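Local atomic coordinates of probable 3-hydroxybutyryl-CoA dehydrogenase (Escherichia coli, PDB entry 3MOG), a protein that catalyses the NAD-dependent oxidation of 3-hydroxyadipyl-CoA to 3-oxoadipyl-CoA, a step in the bacterial degradation of phenylacetate. Residues V314-L322 and A364-L372; D217-G225 and K346-I354. All blocks are in the same frame, centred on the assembly; numbering follows the deposited sequence.

Interaction 1 (V314-L322 and A364-L372); sequences VTEIDDVLL and ATRKAIYYL
Ile317, Val320 and Leu322 of a beta hairpin meet Ala364, Ala368 and Tyr371 of helix 362-373, which lies on one face of the mixed sheet in the reduced Rossmann-fold domain. Strands 314-317 and 320-324 are joined by a type II' turn from Ile317 to Val320. The helix axis passes 8.9 Å from that of segment 320-322, at 43° to it.

Ile317 lays its CD1 against the ring of Tyr371 at an oblique angle, 3.7 Å from Tyr371 CD1. The tyrosine's CG stands anti to its backbone N (chi1 171°), which carries the ring out from the helix toward the hairpin; there Thr315 CG2 also approaches it obliquely, while CD2 of Leu322 comes to its edge, near the ring plane. The same Leu322 CD2 reaches on to Leu372 CD2, the two leucines meeting tip to tip at 3.9 Å. Nearer the turn, Val320 turns its CG2 branch onto the methyl of Ala364, with 3.6 Å between Val320 CG2 and Ala364 CB. The small side chain of Ala368 lies farther along the helix and is approached by Ile317 CD1, Val320 CG1 and Leu322 CD1. Strand 341-345 carries this apolar layer onward, with Val342 touching Leu322 and Ala368.

At the solvent-facing side the contact becomes polar. Lys367 extends its chain fully beyond CG and meets Asp318, in the turn, at about a right angle. Asp318 OD1 accepts bonds from the backbone N of Met305 and Lys306, which should help to hold the carboxylate's rotation. Lys367 NZ forms its salt bridge with Asp318 OD2 at 2.9 Å, arriving on the anti side and 24° out of the carboxylate plane.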
# COMPACT_ATOMS: atom_id res chain seq x y z
N VAL C 314 26.61 -16.87 -21.45
CA VAL C 314 27.38 -15.93 -22.26
C VAL C 314 27.90 -16.65 -23.51
O VAL C 314 28.48 -17.75 -23.41
CB VAL C 314 28.57 -15.30 -21.46
CG1 VAL C 314 29.22 -14.18 -22.24
CG2 VAL C 314 28.13 -14.77 -20.10
N THR C 315 27.67 -16.05 -24.67
CA THR C 315 28.34 -16.43 -25.92
C THR C 315 29.10 -15.23 -26.49
O THR C 315 28.53 -14.14 -26.65
CB THR C 315 27.34 -16.92 -26.98
OG1 THR C 315 26.51 -17.92 -26.40
CG2 THR C 315 28.07 -17.52 -28.17
N GLU C 316 30.38 -15.41 -26.79
CA GLU C 316 31.12 -14.33 -27.43
C GLU C 316 31.28 -14.55 -28.94
O GLU C 316 31.83 -15.56 -29.39
CB GLU C 316 32.40 -13.95 -26.65
CG GLU C 316 33.75 -14.19 -27.27
CD GLU C 316 34.84 -13.51 -26.46
OE1 GLU C 316 35.54 -12.64 -27.01
OE2 GLU C 316 34.98 -13.84 -25.25
N ILE C 317 30.71 -13.62 -29.70
CA ILE C 317 30.61 -13.70 -31.15
C ILE C 317 31.41 -12.51 -31.68
O ILE C 317 30.95 -11.37 -31.61
CB ILE C 317 29.12 -13.61 -31.59
CG1 ILE C 317 28.29 -14.69 -30.88
CG2 ILE C 317 28.99 -13.78 -33.08
CD1 ILE C 317 26.81 -14.49 -30.97
N ASP C 318 32.61 -12.80 -32.19
CA ASP C 318 33.64 -11.80 -32.48
C ASP C 318 33.90 -10.88 -31.28
O ASP C 318 34.55 -11.30 -30.32
CB ASP C 318 33.35 -11.03 -33.79
CG ASP C 318 33.49 -11.91 -35.04
OD1 ASP C 318 34.23 -12.91 -35.01
OD2 ASP C 318 32.84 -11.61 -36.07
N ASP C 319 33.37 -9.66 -31.31
CA ASP C 319 33.46 -8.75 -30.15
C ASP C 319 32.13 -8.59 -29.39
O ASP C 319 32.10 -7.98 -28.31
CB ASP C 319 34.01 -7.38 -30.57
CG ASP C 319 33.21 -6.73 -31.68
OD1 ASP C 319 32.56 -7.46 -32.47
OD2 ASP C 319 33.22 -5.48 -31.77
N VAL C 320 31.04 -9.12 -29.96
CA VAL C 320 29.70 -9.06 -29.36
C VAL C 320 29.52 -10.10 -28.26
O VAL C 320 29.74 -11.30 -28.49
CB VAL C 320 28.60 -9.34 -30.40
CG1 VAL C 320 27.22 -8.93 -29.86
CG2 VAL C 320 28.91 -8.64 -31.70
N LEU C 321 29.12 -9.66 -27.08
CA LEU C 321 28.64 -10.58 -26.06
C LEU C 321 27.14 -10.77 -26.23
O LEU C 321 26.38 -9.80 -26.19
CB LEU C 321 28.97 -10.09 -24.65
CG LEU C 321 30.44 -10.02 -24.22
CD1 LEU C 321 30.55 -9.74 -22.74
CD2 LEU C 321 31.21 -11.28 -24.55
N LEU C 322 26.75 -12.01 -26.48
CA LEU C 322 25.36 -12.41 -26.46
C LEU C 322 25.11 -13.04 -25.10
O LEU C 322 25.66 -14.11 -24.78
CB LEU C 322 25.06 -13.42 -27.58
CG LEU C 322 23.64 -13.96 -27.62
CD1 LEU C 322 22.67 -12.87 -28.02
CD2 LEU C 322 23.51 -15.16 -28.55
N ALA C 364 27.22 -5.38 -35.41
CA ALA C 364 27.39 -6.25 -34.26
C ALA C 364 26.09 -6.97 -33.87
O ALA C 364 26.09 -8.17 -33.58
CB ALA C 364 27.94 -5.44 -33.09
N THR C 365 24.97 -6.24 -33.91
CA THR C 365 23.63 -6.80 -33.66
C THR C 365 23.32 -7.89 -34.69
O THR C 365 22.91 -9.00 -34.32
CB THR C 365 22.54 -5.68 -33.65
OG1 THR C 365 22.83 -4.74 -32.61
CG2 THR C 365 21.16 -6.24 -33.40
N ARG C 366 23.57 -7.58 -35.96
CA ARG C 366 23.34 -8.53 -37.07
C ARG C 366 24.14 -9.82 -36.94
O ARG C 366 23.59 -10.89 -37.20
CB ARG C 366 23.55 -7.86 -38.44
CG ARG C 366 22.35 -7.02 -38.88
CD ARG C 366 22.50 -6.45 -40.28
NE ARG C 366 21.25 -5.86 -40.76
CZ ARG C 366 20.86 -4.60 -40.55
NH1 ARG C 366 21.63 -3.76 -39.87
NH2 ARG C 366 19.70 -4.17 -41.03
N LYS C 367 25.40 -9.73 -36.52
CA LYS C 367 26.19 -10.95 -36.22
C LYS C 367 25.49 -11.89 -35.22
O LYS C 367 25.43 -13.11 -35.44
CB LYS C 367 27.58 -10.59 -35.68
CG LYS C 367 28.56 -10.07 -36.72
CD LYS C 367 29.87 -9.64 -36.07
CE LYS C 367 30.86 -9.11 -37.10
NZ LYS C 367 32.20 -8.86 -36.49
N ALA C 368 24.95 -11.31 -34.14
CA ALA C 368 24.22 -12.06 -33.12
C ALA C 368 22.90 -12.62 -33.65
O ALA C 368 22.55 -13.75 -33.32
CB ALA C 368 23.99 -11.19 -31.89
N ILE C 369 22.20 -11.84 -34.47
CA ILE C 369 20.92 -12.28 -35.06
C ILE C 369 21.18 -13.47 -36.00
O ILE C 369 20.43 -14.46 -35.96
CB ILE C 369 20.17 -11.13 -35.80
CG1 ILE C 369 19.74 -10.05 -34.81
CG2 ILE C 369 18.94 -11.67 -36.57
CD1 ILE C 369 19.16 -8.78 -35.46
N TYR C 370 22.23 -13.36 -36.81
CA TYR C 370 22.63 -14.41 -37.74
C TYR C 370 22.91 -15.72 -36.99
O TYR C 370 22.33 -16.75 -37.31
CB TYR C 370 23.86 -14.01 -38.59
CG TYR C 370 24.37 -15.13 -39.50
CD1 TYR C 370 23.78 -15.38 -40.74
CD2 TYR C 370 25.43 -15.96 -39.09
CE1 TYR C 370 24.23 -16.42 -41.56
CE2 TYR C 370 25.88 -17.00 -39.90
CZ TYR C 370 25.28 -17.23 -41.14
OH TYR C 370 25.74 -18.26 -41.93
N TYR C 371 23.80 -15.64 -36.00
CA TYR C 371 24.16 -16.80 -35.18
C TYR C 371 22.94 -17.55 -34.65
O TYR C 371 22.91 -18.79 -34.68
CB TYR C 371 25.06 -16.38 -34.01
CG TYR C 371 25.29 -17.48 -33.01
CD1 TYR C 371 24.69 -17.46 -31.75
CD2 TYR C 371 26.10 -18.57 -33.34
CE1 TYR C 371 24.90 -18.48 -30.83
CE2 TYR C 371 26.31 -19.61 -32.43
CZ TYR C 371 25.71 -19.55 -31.18
OH TYR C 371 25.93 -20.57 -30.29
N LEU C 372 21.96 -16.80 -34.16
CA LEU C 372 20.76 -17.37 -33.57
C LEU C 372 19.88 -18.06 -34.59
O LEU C 372 19.39 -19.17 -34.34
CB LEU C 372 19.96 -16.29 -32.82
CG LEU C 372 20.59 -15.76 -31.53
CD1 LEU C 372 19.85 -14.54 -31.03
CD2 LEU C 372 20.63 -16.86 -30.48

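Interaction 2 (D217-G225 and K346-I354); sequences DAALRDGAG and KMAGKVVTI
The C-terminal end of helix 213-223 docks onto the loop that leads into strand 351-356, and backbone groups make the main polar contacts. Gly223 O accepts a bond from Gly349 N at 3.1 Å, with the donor in the carbonyl plane and on a lone pair. One residue earlier, Asp222 O receives Val351 N at 3.3 Å; this donor stands above the carbonyl, 55° out of its plane, although the N-H points fairly straight at the oxygen (158°). Asp222 O also takes a CA-H...O contact from Gly349. The two backbones come together at glycines: Gly223 CA lies 3.2 Å from Val351 O, and the CA atoms of Gly223 and Gly349 are 4.2 Å apart.

The helix widens into a pi-type turn at 219-223. It belongs to the first of the chain's two 3-hydroxyacyl-CoA dehydrogenase C-terminal domains, whereas the strand belongs to the reduced Rossmann-fold domain, so the contact joins two domains.

Beside the backbone bonds, Val351 straddles the helix surface with its two methyls. Val351 CG1, set opposite the backbone N (chi1 163°), rests 3.8 Å from Ala219 CA and also touches Ala218 O, while Val351 CG2 lies 3.7 Å from Asp222 CB. Farther along the strand the methyl of Thr353 faces that of Ala219, with 3.8 Å between Thr353 CG2 and Ala219 CB. Met347 brings its CB toward Gly223 O, but its extended chain leads away to helix 390-406, where Ile390 and Trp391 touch it; Ile390 also packs on Ala224.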
# COMPACT_ATOMS: atom_id res chain seq x y z
N ASP C 217 2.81 -12.29 -26.34
CA ASP C 217 2.14 -13.59 -26.39
C ASP C 217 2.95 -14.70 -27.09
O ASP C 217 2.87 -15.88 -26.72
CB ASP C 217 0.76 -13.48 -27.06
CG ASP C 217 -0.28 -12.82 -26.17
OD1 ASP C 217 -0.03 -12.61 -24.96
OD2 ASP C 217 -1.36 -12.48 -26.68
N ALA C 218 3.74 -14.31 -28.09
CA ALA C 218 4.51 -15.29 -28.87
C ALA C 218 5.72 -15.78 -28.09
O ALA C 218 6.05 -16.95 -28.15
CB ALA C 218 4.94 -14.70 -30.21
N ALA C 219 6.36 -14.87 -27.36
CA ALA C 219 7.48 -15.23 -26.50
C ALA C 219 7.02 -16.21 -25.43
O ALA C 219 7.67 -17.22 -25.19
CB ALA C 219 8.08 -13.99 -25.86
N LEU C 220 5.89 -15.91 -24.80
CA LEU C 220 5.42 -16.72 -23.68
C LEU C 220 4.88 -18.09 -24.12
O LEU C 220 5.13 -19.09 -23.46
CB LEU C 220 4.42 -15.94 -22.82
CG LEU C 220 4.95 -15.03 -21.68
CD1 LEU C 220 5.67 -15.84 -20.59
CD2 LEU C 220 5.86 -13.89 -22.14
N ARG C 221 4.19 -18.14 -25.26
CA ARG C 221 3.68 -19.40 -25.80
C ARG C 221 4.72 -20.22 -26.58
O ARG C 221 4.90 -21.40 -26.31
CB ARG C 221 2.40 -19.19 -26.63
CG ARG C 221 2.00 -20.36 -27.57
CD ARG C 221 0.68 -20.10 -28.35
NE ARG C 221 0.49 -18.67 -28.63
CZ ARG C 221 0.92 -18.03 -29.71
NH1 ARG C 221 0.70 -16.73 -29.84
NH2 ARG C 221 1.58 -18.69 -30.66
N ASP C 222 5.41 -19.60 -27.53
CA ASP C 222 6.30 -20.37 -28.40
C ASP C 222 7.76 -20.31 -27.96
O ASP C 222 8.60 -21.02 -28.51
CB ASP C 222 6.15 -19.96 -29.87
CG ASP C 222 4.74 -20.18 -30.40
OD1 ASP C 222 4.19 -19.24 -31.00
OD2 ASP C 222 4.18 -21.27 -30.20
N GLY C 223 8.06 -19.47 -26.96
CA GLY C 223 9.35 -19.48 -26.30
C GLY C 223 9.29 -20.30 -25.02
O GLY C 223 10.01 -21.30 -24.89
N ALA C 224 8.44 -19.90 -24.08
CA ALA C 224 8.39 -20.53 -22.74
C ALA C 224 7.53 -21.79 -22.68
O ALA C 224 7.55 -22.50 -21.69
CB ALA C 224 7.93 -19.52 -21.69
N GLY C 225 6.74 -22.04 -23.72
CA GLY C 225 5.92 -23.24 -23.79
C GLY C 225 4.55 -23.18 -23.12
O GLY C 225 3.93 -24.22 -22.90
N LYS C 346 15.51 -16.52 -23.59
CA LYS C 346 15.15 -17.79 -24.24
C LYS C 346 14.95 -18.93 -23.25
O LYS C 346 15.59 -18.95 -22.20
CB LYS C 346 16.20 -18.21 -25.28
CG LYS C 346 17.60 -18.48 -24.73
CD LYS C 346 18.41 -19.42 -25.63
CE LYS C 346 19.89 -19.46 -25.20
NZ LYS C 346 20.70 -20.46 -25.95
N MET C 347 14.04 -19.84 -23.59
CA MET C 347 14.01 -21.17 -22.95
C MET C 347 14.16 -22.27 -24.00
O MET C 347 15.13 -22.24 -24.74
CB MET C 347 12.80 -21.34 -22.03
CG MET C 347 12.94 -20.52 -20.73
SD MET C 347 11.58 -20.71 -19.55
CE MET C 347 12.14 -19.62 -18.27
N ALA C 348 13.23 -23.22 -24.08
CA ALA C 348 13.41 -24.37 -24.98
C ALA C 348 12.80 -24.15 -26.36
O ALA C 348 13.32 -24.65 -27.36
CB ALA C 348 12.86 -25.65 -24.36
N GLY C 349 11.70 -23.40 -26.40
CA GLY C 349 10.97 -23.12 -27.64
C GLY C 349 11.77 -22.36 -28.68
O GLY C 349 12.83 -21.80 -28.40
N LYS C 350 11.26 -22.34 -29.91
CA LYS C 350 11.97 -21.73 -31.02
C LYS C 350 11.93 -20.21 -31.00
O LYS C 350 12.84 -19.56 -31.48
CB LYS C 350 11.47 -22.29 -32.36
CG LYS C 350 12.11 -23.62 -32.72
CD LYS C 350 11.07 -24.65 -33.12
CE LYS C 350 11.64 -26.06 -33.00
NZ LYS C 350 10.57 -27.10 -33.00
N VAL C 351 10.87 -19.65 -30.44
CA VAL C 351 10.76 -18.21 -30.35
C VAL C 351 11.66 -17.66 -29.25
O VAL C 351 11.63 -18.14 -28.12
CB VAL C 351 9.29 -17.75 -30.24
CG1 VAL C 351 9.19 -16.33 -29.73
CG2 VAL C 351 8.63 -17.88 -31.61
N VAL C 352 12.47 -16.69 -29.63
CA VAL C 352 13.50 -16.10 -28.78
C VAL C 352 13.35 -14.56 -28.88
O VAL C 352 13.20 -14.03 -29.99
CB VAL C 352 14.88 -16.57 -29.31
CG1 VAL C 352 15.96 -15.56 -29.09
CG2 VAL C 352 15.26 -17.91 -28.71
N THR C 353 13.37 -13.84 -27.75
CA THR C 353 13.46 -12.37 -27.85
C THR C 353 14.86 -11.84 -27.53
O THR C 353 15.61 -12.45 -26.77
CB THR C 353 12.33 -11.56 -27.10
OG1 THR C 353 12.53 -11.58 -25.69
CG2 THR C 353 10.95 -12.09 -27.43
N ILE C 354 15.21 -10.72 -28.16
CA ILE C 354 16.53 -10.11 -28.00
C ILE C 354 16.42 -8.60 -27.89
O ILE C 354 15.43 -8.01 -28.30
CB ILE C 354 17.52 -10.46 -29.18
CG1 ILE C 354 17.13 -9.72 -30.47
CG2 ILE C 354 17.65 -11.98 -29.40
CD1 ILE C 354 18.28 -9.49 -31.41

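Interactions 1 and 2 both reach the six-stranded sheet of the reduced Rossmann-fold domain, with centres about 19 Å apart. Strand 351-356, used by interaction 2, is followed directly in the chain by helix 362-373, used by interaction 1, and the two elements touch. Ile354 CD1 lies 3.7 Å from Ile369 CG1, and Ile354 CG2 is also 3.7 Å from Leu372 CD1. Between the hairpin and strand 351-356 runs strand 341-345, whose Ile344 touches Leu322 and Leu372 from interaction 1 and Val352 from interaction 2. Interaction 1 thus lies within the domain's own layers, whereas interaction 2 fastens its sheet to helix 213-223 of another domain.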